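Long-range contact in HcgC (Methanococcus maripaludis S2, PDB 5O4J), which probably methylates a pyridinol precursor of the [Fe]-hydrogenase cofactor at carbon, using S-adenosylmethionine as methyl donor: residues S103-I115 and I123-P136. Sequence-based numbering, arbitrary orientation.
With SAH (S-adenosyl-L-homocysteine), chain E; PJL ((3~{E})-3-[(~{E})-3-oxidanylprop-2-enoyl]iminopropanoic acid), chain H.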
loop_
_atom_site.group_PDB
_atom_site.type_symbol
_atom_site.label_atom_id
_atom_site.label_comp_id
_atom_site.label_asym_id
_atom_site.label_seq_id
_atom_site.Cartn_x
_atom_site.Cartn_y
_atom_site.Cartn_z
ATOM N N SER A 103 -27.564 -42.590 -18.152
ATOM C CA SER A 103 -28.207 -41.330 -17.806
ATOM C C SER A 103 -27.252 -40.142 -17.793
ATOM O O SER A 103 -27.722 -39.000 -17.803
ATOM C CB SER A 103 -28.864 -41.454 -16.431
ATOM O OG SER A 103 -27.879 -41.648 -15.428
ATOM N N ILE A 104 -25.942 -40.369 -17.756
ATOM C CA ILE A 104 -24.964 -39.286 -17.685
ATOM C C ILE A 104 -24.271 -39.187 -19.037
ATOM O O ILE A 104 -23.464 -40.050 -19.403
ATOM C CB ILE A 104 -23.954 -39.496 -16.549
ATOM C CG1 ILE A 104 -24.671 -39.456 -15.190
ATOM C CG2 ILE A 104 -22.838 -38.449 -16.611
ATOM C CD1 ILE A 104 -25.454 -38.170 -14.922
ATOM N N ASN A 105 -24.581 -38.129 -19.774
ATOM C CA ASN A 105 -23.967 -37.857 -21.067
ATOM C C ASN A 105 -24.100 -36.367 -21.345
ATOM O O ASN A 105 -24.838 -35.964 -22.254
ATOM C CB ASN A 105 -24.627 -38.673 -22.179
ATOM C CG ASN A 105 -23.905 -38.536 -23.502
ATOM O OD1 ASN A 105 -22.714 -38.228 -23.539
ATOM N ND2 ASN A 105 -24.625 -38.748 -24.597
ATOM N N PRO A 106 -23.413 -35.521 -20.581
ATOM C CA PRO A 106 -23.657 -34.076 -20.677
ATOM C C PRO A 106 -23.155 -33.496 -21.989
ATOM O O PRO A 106 -22.113 -33.899 -22.512
ATOM C CB PRO A 106 -22.874 -33.513 -19.488
ATOM C CG PRO A 106 -21.777 -34.500 -19.271
ATOM C CD PRO A 106 -22.375 -35.843 -19.587
ATOM N N ASP A 107 -23.915 -32.541 -22.526
ATOM C CA ASP A 107 -23.432 -31.748 -23.645
ATOM C C ASP A 107 -22.832 -30.420 -23.198
ATOM O O ASP A 107 -22.268 -29.700 -24.029
ATOM C CB ASP A 107 -24.547 -31.535 -24.689
ATOM C CG ASP A 107 -25.871 -31.099 -24.085
ATOM O OD1 ASP A 107 -25.993 -31.009 -22.849
ATOM O OD2 ASP A 107 -26.814 -30.885 -24.875
ATOM N N LEU A 108 -22.909 -30.100 -21.907
ATOM C CA LEU A 108 -22.217 -28.954 -21.325
ATOM C C LEU A 108 -21.541 -29.410 -20.040
ATOM O O LEU A 108 -22.202 -29.942 -19.146
ATOM C CB LEU A 108 -23.181 -27.801 -21.042
ATOM C CG LEU A 108 -22.638 -26.619 -20.229
ATOM C CD1 LEU A 108 -21.473 -25.930 -20.932
ATOM C CD2 LEU A 108 -23.752 -25.627 -19.919
ATOM N N VAL A 109 -20.235 -29.203 -19.948
ATOM C CA VAL A 109 -19.470 -29.524 -18.748
ATOM C C VAL A 109 -18.774 -28.251 -18.292
ATOM O O VAL A 109 -18.152 -27.554 -19.098
ATOM C CB VAL A 109 -18.453 -30.656 -18.998
ATOM C CG1 VAL A 109 -17.591 -30.912 -17.763
ATOM C CG2 VAL A 109 -19.169 -31.943 -19.410
ATOM N N ILE A 110 -18.893 -27.938 -17.007
ATOM C CA ILE A 110 -18.225 -26.785 -16.421
ATOM C C ILE A 110 -17.475 -27.286 -15.199
ATOM O O ILE A 110 -18.091 -27.834 -14.277
ATOM C CB ILE A 110 -19.206 -25.664 -16.033
ATOM C CG1 ILE A 110 -20.014 -25.238 -17.269
ATOM C CG2 ILE A 110 -18.450 -24.484 -15.436
ATOM C CD1 ILE A 110 -21.029 -24.143 -17.011
ATOM N N ASP A 111 -16.159 -27.091 -15.187
ATOM C CA ASP A 111 -15.328 -27.437 -14.038
ATOM C C ASP A 111 -14.993 -26.162 -13.281
ATOM O O ASP A 111 -14.231 -25.324 -13.770
ATOM C CB ASP A 111 -14.041 -28.137 -14.452
ATOM C CG ASP A 111 -13.040 -28.196 -13.311
ATOM O OD1 ASP A 111 -13.473 -28.376 -12.150
ATOM O OD2 ASP A 111 -11.830 -28.020 -13.561
ATOM N N LEU A 112 -15.544 -26.032 -12.078
ATOM C CA LEU A 112 -15.299 -24.893 -11.209
ATOM C C LEU A 112 -14.419 -25.250 -10.019
ATOM O O LEU A 112 -14.318 -24.452 -9.074
ATOM C CB LEU A 112 -16.634 -24.332 -10.707
ATOM C CG LEU A 112 -17.632 -23.934 -11.796
ATOM C CD1 LEU A 112 -18.969 -23.538 -11.193
ATOM C CD2 LEU A 112 -17.076 -22.796 -12.624
ATOM N N THR A 113 -13.773 -26.421 -10.034
ATOM C CA THR A 113 -13.121 -26.903 -8.820
ATOM C C THR A 113 -11.778 -26.229 -8.575
ATOM O O THR A 113 -11.338 -26.147 -7.426
ATOM C CB THR A 113 -12.944 -28.425 -8.853
ATOM O OG1 THR A 113 -12.119 -28.818 -9.958
ATOM C CG2 THR A 113 -14.290 -29.114 -8.949
ATOM N N GLY A 114 -11.110 -25.763 -9.623
ATOM C CA GLY A 114 -9.868 -25.034 -9.431
ATOM C C GLY A 114 -8.789 -25.890 -8.797
ATOM O O GLY A 114 -8.634 -27.072 -9.110
ATOM N N ILE A 115 -8.020 -25.279 -7.892
ATOM C CA ILE A 115 -6.797 -25.906 -7.391
ATOM C C ILE A 115 -7.108 -27.228 -6.701
ATOM O O ILE A 115 -7.989 -27.308 -5.833
ATOM C CB ILE A 115 -6.070 -24.943 -6.442
ATOM C CG1 ILE A 115 -5.596 -23.707 -7.200
ATOM C CG2 ILE A 115 -4.903 -25.622 -5.770
ATOM C CD1 ILE A 115 -5.282 -22.541 -6.301
ATOM N N ILE A 123 -12.506 -35.608 -16.564
ATOM C CA ILE A 123 -13.057 -34.763 -17.617
ATOM C C ILE A 123 -13.026 -35.492 -18.955
ATOM O O ILE A 123 -13.967 -35.398 -19.751
ATOM C CB ILE A 123 -12.293 -33.431 -17.672
ATOM C CG1 ILE A 123 -12.513 -32.669 -16.362
ATOM C CG2 ILE A 123 -12.718 -32.615 -18.907
ATOM C CD1 ILE A 123 -11.770 -31.368 -16.263
ATOM N N SER A 124 -11.951 -36.239 -19.218
ATOM C CA SER A 124 -11.819 -36.957 -20.481
ATOM C C SER A 124 -12.915 -37.996 -20.684
ATOM O O SER A 124 -13.063 -38.508 -21.801
ATOM C CB SER A 124 -10.451 -37.635 -20.556
ATOM O OG SER A 124 -10.432 -38.817 -19.776
ATOM N N LYS A 125 -13.672 -38.335 -19.644
ATOM C CA LYS A 125 -14.739 -39.313 -19.779
ATOM C C LYS A 125 -15.994 -38.731 -20.415
ATOM O O LYS A 125 -16.929 -39.486 -20.707
ATOM C CB LYS A 125 -15.071 -39.911 -18.411
ATOM C CG LYS A 125 -13.854 -40.493 -17.704
ATOM C CD LYS A 125 -14.088 -41.920 -17.242
ATOM C CE LYS A 125 -12.812 -42.546 -16.685
ATOM N NZ LYS A 125 -11.808 -42.843 -17.750
ATOM N N PHE A 126 -16.027 -37.423 -20.653
ATOM C CA PHE A 126 -17.170 -36.758 -21.257
ATOM C C PHE A 126 -16.852 -36.358 -22.692
ATOM O O PHE A 126 -15.689 -36.281 -23.104
ATOM C CB PHE A 126 -17.570 -35.529 -20.431
ATOM C CG PHE A 126 -17.819 -35.847 -18.990
ATOM C CD1 PHE A 126 -18.974 -36.514 -18.608
ATOM C CD2 PHE A 126 -16.890 -35.513 -18.019
ATOM C CE1 PHE A 126 -19.206 -36.824 -17.282
ATOM C CE2 PHE A 126 -17.114 -35.825 -16.691
ATOM C CZ PHE A 126 -18.274 -36.482 -16.322
ATOM N N ASN A 127 -17.912 -36.093 -23.450
ATOM C CA ASN A 127 -17.805 -35.653 -24.840
ATOM C C ASN A 127 -18.874 -34.597 -25.070
ATOM O O ASN A 127 -19.843 -34.809 -25.810
ATOM C CB ASN A 127 -17.969 -36.833 -25.804
ATOM C CG ASN A 127 -17.787 -36.433 -27.259
ATOM O OD1 ASN A 127 -17.043 -35.505 -27.576
ATOM N ND2 ASN A 127 -18.485 -37.125 -28.153
ATOM N N PRO A 128 -18.730 -33.438 -24.439
ATOM C CA PRO A 128 -19.760 -32.406 -24.528
ATOM C C PRO A 128 -19.590 -31.546 -25.775
ATOM O O PRO A 128 -18.566 -31.575 -26.457
ATOM C CB PRO A 128 -19.523 -31.578 -23.258
ATOM C CG PRO A 128 -18.046 -31.657 -23.056
ATOM C CD PRO A 128 -17.612 -33.022 -23.571
ATOM N N LYS A 129 -20.640 -30.784 -26.065
ATOM C CA LYS A 129 -20.536 -29.729 -27.063
ATOM C C LYS A 129 -19.621 -28.619 -26.575
ATOM O O LYS A 129 -18.801 -28.098 -27.337
ATOM C CB LYS A 129 -21.929 -29.180 -27.361
ATOM C CG LYS A 129 -22.833 -30.171 -28.064
ATOM C CD LYS A 129 -24.237 -29.619 -28.201
ATOM C CE LYS A 129 -25.165 -30.632 -28.850
ATOM N NZ LYS A 129 -26.593 -30.254 -28.679
ATOM N N VAL A 130 -19.729 -28.269 -25.296
ATOM C CA VAL A 130 -19.008 -27.146 -24.711
ATOM C C VAL A 130 -18.384 -27.593 -23.397
ATOM O O VAL A 130 -19.036 -28.263 -22.588
ATOM C CB VAL A 130 -19.936 -25.937 -24.490
ATOM C CG1 VAL A 130 -19.219 -24.810 -23.753
ATOM C CG2 VAL A 130 -20.467 -25.451 -25.834
ATOM N N LEU A 131 -17.115 -27.248 -23.208
ATOM C CA LEU A 131 -16.402 -27.436 -21.954
ATOM C C LEU A 131 -15.902 -26.079 -21.485
ATOM O O LEU A 131 -15.257 -25.361 -22.251
ATOM C CB LEU A 131 -15.222 -28.394 -22.133
ATOM C CG LEU A 131 -14.255 -28.488 -20.948
ATOM C CD1 LEU A 131 -14.946 -29.127 -19.764
ATOM C CD2 LEU A 131 -13.006 -29.266 -21.335
ATOM N N ILE A 132 -16.204 -25.727 -20.234
ATOM C CA ILE A 132 -15.658 -24.537 -19.588
ATOM C C ILE A 132 -14.921 -24.983 -18.339
ATOM O O ILE A 132 -15.484 -25.718 -17.523
ATOM C CB ILE A 132 -16.756 -23.529 -19.211
ATOM C CG1 ILE A 132 -17.499 -23.066 -20.463
ATOM C CG2 ILE A 132 -16.158 -22.343 -18.458
ATOM C CD1 ILE A 132 -18.747 -22.280 -20.172
ATOM N N VAL A 133 -13.676 -24.537 -18.187
ATOM C CA VAL A 133 -12.870 -24.793 -16.998
ATOM C C VAL A 133 -12.548 -23.452 -16.359
ATOM O O VAL A 133 -12.072 -22.536 -17.038
ATOM C CB VAL A 133 -11.573 -25.556 -17.331
ATOM C CG1 VAL A 133 -10.688 -25.742 -16.082
ATOM C CG2 VAL A 133 -11.889 -26.899 -17.954
ATOM N N GLU A 134 -12.823 -23.320 -15.062
ATOM C CA GLU A 134 -12.466 -22.097 -14.373
ATOM C C GLU A 134 -10.979 -22.113 -14.057
ATOM O O GLU A 134 -10.469 -23.076 -13.478
ATOM C CB GLU A 134 -13.280 -21.910 -13.092
ATOM C CG GLU A 134 -12.968 -20.577 -12.421
ATOM C CD GLU A 134 -13.894 -20.240 -11.280
ATOM O OE1 GLU A 134 -14.589 -21.149 -10.783
ATOM O OE2 GLU A 134 -13.917 -19.056 -10.893
ATOM N N ASP A 135 -10.278 -21.062 -14.486
ATOM C CA ASP A 135 -8.863 -20.883 -14.170
ATOM C C ASP A 135 -8.752 -20.266 -12.776
ATOM O O ASP A 135 -9.167 -19.113 -12.576
ATOM C CB ASP A 135 -8.211 -19.998 -15.233
ATOM C CG ASP A 135 -6.743 -19.714 -14.966
ATOM O OD1 ASP A 135 -6.166 -20.257 -14.000
ATOM O OD2 ASP A 135 -6.160 -18.928 -15.752
ATOM N N PRO A 136 -8.218 -20.998 -11.788
ATOM C CA PRO A 136 -8.114 -20.438 -10.431
ATOM C C PRO A 136 -6.998 -19.420 -10.278
ATOM O O PRO A 136 -6.979 -18.687 -9.282
ATOM C CB PRO A 136 -7.839 -21.673 -9.565
ATOM C CG PRO A 136 -7.064 -22.560 -10.459
ATOM C CD PRO A 136 -7.657 -22.361 -11.847
HETATM N N SAH E . -13.414 -21.579 -7.970
HETATM C CA SAH E . -14.508 -21.665 -6.956
HETATM C CB SAH E . -13.979 -22.338 -5.691
HETATM C CG SAH E . -13.881 -23.853 -5.861
HETATM S SD SAH E . -13.405 -24.661 -4.354
HETATM C C SAH E . -15.038 -20.308 -6.589
HETATM O O SAH E . -15.946 -20.231 -5.725
HETATM O OXT SAH E . -14.539 -19.324 -7.150
HETATM C "C5'" SAH E . -13.470 -26.363 -4.831
HETATM C "C4'" SAH E . -14.886 -26.929 -4.851
HETATM O "O4'" SAH E . -14.894 -28.095 -5.685
HETATM C "C3'" SAH E . -15.317 -27.403 -3.477
HETATM O "O3'" SAH E . -16.744 -27.333 -3.328
HETATM C "C2'" SAH E . -14.816 -28.827 -3.475
HETATM O "O2'" SAH E . -15.452 -29.679 -2.516
HETATM C "C1'" SAH E . -15.123 -29.262 -4.889
HETATM N N9 SAH E . -14.230 -30.312 -5.402
HETATM C C8 SAH E . -12.898 -30.419 -5.197
HETATM N N7 SAH E . -12.419 -31.499 -5.865
HETATM C C5 SAH E . -13.457 -32.064 -6.513
HETATM C C6 SAH E . -13.648 -33.222 -7.405
HETATM N N6 SAH E . -12.597 -34.007 -7.734
HETATM N N1 SAH E . -14.893 -33.463 -7.862
HETATM C C2 SAH E . -15.941 -32.687 -7.549
HETATM N N3 SAH E . -15.847 -31.618 -6.740
HETATM C C4 SAH E . -14.647 -31.276 -6.210
HETATM O O14 PJL H . -11.722 -20.356 -2.743
HETATM C C12 PJL H . -10.747 -19.569 -2.947
HETATM O O13 PJL H . -10.868 -18.353 -3.194
HETATM C C10 PJL H . -9.308 -20.038 -2.911
HETATM C C4 PJL H . -9.121 -21.430 -3.454
HETATM N N5 PJL H . -9.299 -22.449 -2.734
HETATM C C6 PJL H . -9.123 -23.711 -3.175
HETATM O O8 PJL H . -8.799 -24.605 -2.408
HETATM C C7 PJL H . -9.303 -24.067 -4.604
HETATM C C2 PJL H . -9.617 -23.150 -5.515
HETATM O O1 PJL H . -9.773 -23.422 -6.790
HETATM O O HOH W 1 -20.702 -36.158 -22.546
HETATM O O HOH W 2 -22.496 -34.041 -25.954
HETATM O O HOH W 3 -10.970 -25.617 -12.489
#
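Strands 108-111 and 130-134, joined through the short helix 120-123 in a beta-alpha-beta crossover, run parallel at the middle of the mixed sheet, their directions differing by 7°. Val109 and Asp111 use both N and O toward the neighbouring strand: Val109 N bonds to Val130 O, Ile132 N to Val109 O, Asp111 N to Ile132 O, and Glu134 N meets Asp111 O at 2.8 Å, nearly straight (174°). Leu108 and Ile110 lie alongside Val130 and Ile132 on the face covered by helix 18-37. On the other face, Val109 CG2 lies 3.8 Å from Pro128 CG, while its CG1 meets Leu131 CD1. Near the strand starts, Pro106 crosses Phe126 at about a right angle, CG 3.5 Å from CD1, and Ile104 CG2 reaches the ring edge. In this Rossmann-like sheet S-adenosylhomocysteine and PJL sit at the C-terminal ends of these two strands. There Asp111 OD1 closes an Asx turn, taking Thr113 N from above the carboxylate plane and Thr113 OG1 on its syn lone pair (2.6 Å). One water links Asp111 OD2, Gly114 N and Glu134 O. With CG anti to the backbone N (chi1 -176°) and an extended chain, Glu134 brings OE1 within 3.1 Å of the S-adenosylhomocysteine N, a weak bond, and 3.5 Å from Leu112 CD2; its OE2 pairs with Lys29. Ile115 CG1 packs on Pro136, and Ile115 N donates to O1 of PJL at 2.8 Å.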